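PDB 5G2F: type-iv like pilin ttha1222 from Thermus thermophilus, which is a type IV-like competence pilin of uncertain function, probably serving the pilus machinery that takes up DNA during natural transformation. Local coordinates for residues A64-D67 against G68-L71. Residues are numbered along the deposited sequence; the frame is centred on the assembly and turned at random.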
ATOM      1  N   ALA A  64      -2.815 -14.454   0.786  1.00 35.02           N
ATOM      2  CA  ALA A  64      -4.153 -13.990   0.479  1.00 38.02           C
ATOM      3  C   ALA A  64      -5.186 -14.925   1.096  1.00 38.68           C
ATOM      4  O   ALA A  64      -5.024 -16.140   1.039  1.00 40.34           O
ATOM      5  CB  ALA A  64      -4.333 -13.897  -1.018  1.00 37.68           C
ATOM      6  N   SER A  65      -6.222 -14.343   1.699  1.00 41.01           N
ATOM      7  CA  SER A  65      -7.334 -15.095   2.229  1.00 42.44           C
ATOM      8  C   SER A  65      -8.440 -15.035   1.250  1.00 44.43           C
ATOM      9  O   SER A  65      -8.720 -13.948   0.707  1.00 42.44           O
ATOM     10  CB  SER A  65      -7.826 -14.522   3.545  1.00 45.04           C
ATOM     11  OG  SER A  65      -6.766 -14.460   4.460  1.00 43.95           O
ATOM     12  N   LEU A  66      -9.071 -16.193   1.028  1.00 45.73           N
ATOM     13  CA  LEU A  66     -10.142 -16.312   0.075  1.00 49.99           C
ATOM     14  C   LEU A  66     -11.421 -16.723   0.787  1.00 55.43           C
ATOM     15  O   LEU A  66     -11.420 -17.555   1.704  1.00 57.58           O
ATOM     16  CB  LEU A  66      -9.822 -17.375  -0.975  1.00 49.41           C
ATOM     17  CG  LEU A  66      -8.451 -17.311  -1.639  1.00 48.68           C
ATOM     18  CD1 LEU A  66      -8.305 -18.416  -2.673  1.00 49.43           C
ATOM     19  CD2 LEU A  66      -8.247 -15.938  -2.271  1.00 46.68           C
ATOM     20  N   ASP A  67     -12.534 -16.158   0.383  1.00 61.46           N
ATOM     21  CA  ASP A  67     -13.775 -16.792   0.848  1.00 65.34           C
ATOM     22  C   ASP A  67     -14.566 -17.453  -0.278  1.00 65.72           C
ATOM     23  O   ASP A  67     -14.519 -17.035  -1.432  1.00 62.29           O
ATOM     24  CB  ASP A  67     -14.657 -15.876   1.702  1.00 72.12           C
ATOM     25  CG  ASP A  67     -15.244 -14.763   0.932  1.00 76.70           C
ATOM     26  OD1 ASP A  67     -14.778 -14.516  -0.197  1.00 77.28           O
ATOM     27  OD2 ASP A  67     -16.200 -14.152   1.457  1.00 84.76           O
ATOM     28  N   GLY A  68     -15.293 -18.498   0.091  1.00 67.37           N
ATOM     29  CA  GLY A  68     -16.105 -19.242  -0.855  1.00 71.78           C
ATOM     30  C   GLY A  68     -15.255 -19.985  -1.872  1.00 70.11           C
ATOM     31  O   GLY A  68     -15.694 -20.271  -2.994  1.00 73.25           O
ATOM     32  N   ALA A  69     -14.049 -20.343  -1.458  1.00 68.35           N
ATOM     33  CA  ALA A  69     -13.101 -20.998  -2.341  1.00 69.24           C
ATOM     34  C   ALA A  69     -12.742 -22.390  -1.826  1.00 70.64           C
ATOM     35  O   ALA A  69     -12.907 -22.691  -0.642  1.00 71.88           O
ATOM     36  CB  ALA A  69     -11.838 -20.154  -2.470  1.00 64.70           C
ATOM     37  N   ALA A  70     -12.234 -23.229  -2.722  1.00 72.11           N
ATOM     38  CA  ALA A  70     -11.828 -24.593  -2.351  1.00 75.23           C
ATOM     39  C   ALA A  70     -10.683 -24.624  -1.322  1.00 73.81           C
ATOM     40  O   ALA A  70     -10.474 -25.632  -0.648  1.00 75.26           O
ATOM     41  CB  ALA A  70     -11.441 -25.380  -3.594  1.00 76.64           C
ATOM     42  N   LEU A  71      -9.910 -23.541  -1.241  1.00 70.05           N
ATOM     43  CA  LEU A  71      -8.984 -23.320  -0.117  1.00 69.46           C
ATOM     44  C   LEU A  71      -9.271 -21.953   0.518  1.00 65.21           C
ATOM     45  O   LEU A  71      -9.855 -21.082  -0.108  1.00 62.27           O
ATOM     46  CB  LEU A  71      -7.497 -23.394  -0.536  1.00 70.68           C
ATOM     47  CG  LEU A  71      -6.620 -24.634  -0.508  1.00 75.46           C
ATOM     48  CD1 LEU A  71      -7.200 -25.719  -1.388  1.00 79.72           C
ATOM     49  CD2 LEU A  71      -5.213 -24.265  -0.958  1.00 72.36           C
TER
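Leu-66 and Ala-69 touch across a reversal of the backbone that runs through residues 67-71: residues 64-66 close strand 60-66 in extended form, Asp-67 remains extended, and Gly-68, with a positive phi of 67°, makes one bend within the turn. The turn brings two apolar groups together, CB of Leu-66 lying 3.7 Å from CB of Ala-69. CD1 of Leu-66 adds a second touch, 3.9 Å from the same Ala-69 CB, so the small methyl packs against both the root and one tip of the larger side chain. A chi1 of -49° sets CG of Leu-66 opposite its own carbonyl carbon, and CD1, anti to CA (chi2 -179°), is carried on to Ala-69. Beside the methyl, O of Leu-71 comes within 3.8 Å of CB of Leu-66, a van der Waals contact only. Asp-67 is an exposed residue whose side chain rests on Thr-48, CG standing between the backbone N and the carbonyl carbon; its main-chain O takes a hydrogen bond from OG1 of Thr-46. Leu-4 of helix 3-19 and Val-47 pack on the buried Leu-66, and ND2 of Asn-3 donates a hydrogen bond to O of Gly-68. Main-chain pairing of Leu-66 with Lys-72 closes the bend, an arrangement characteristic of a loop joining adjacent antiparallel strands, here 60-66 and 73-77, in a sheet packed against helix 3-19 of this soluble pilin fragment.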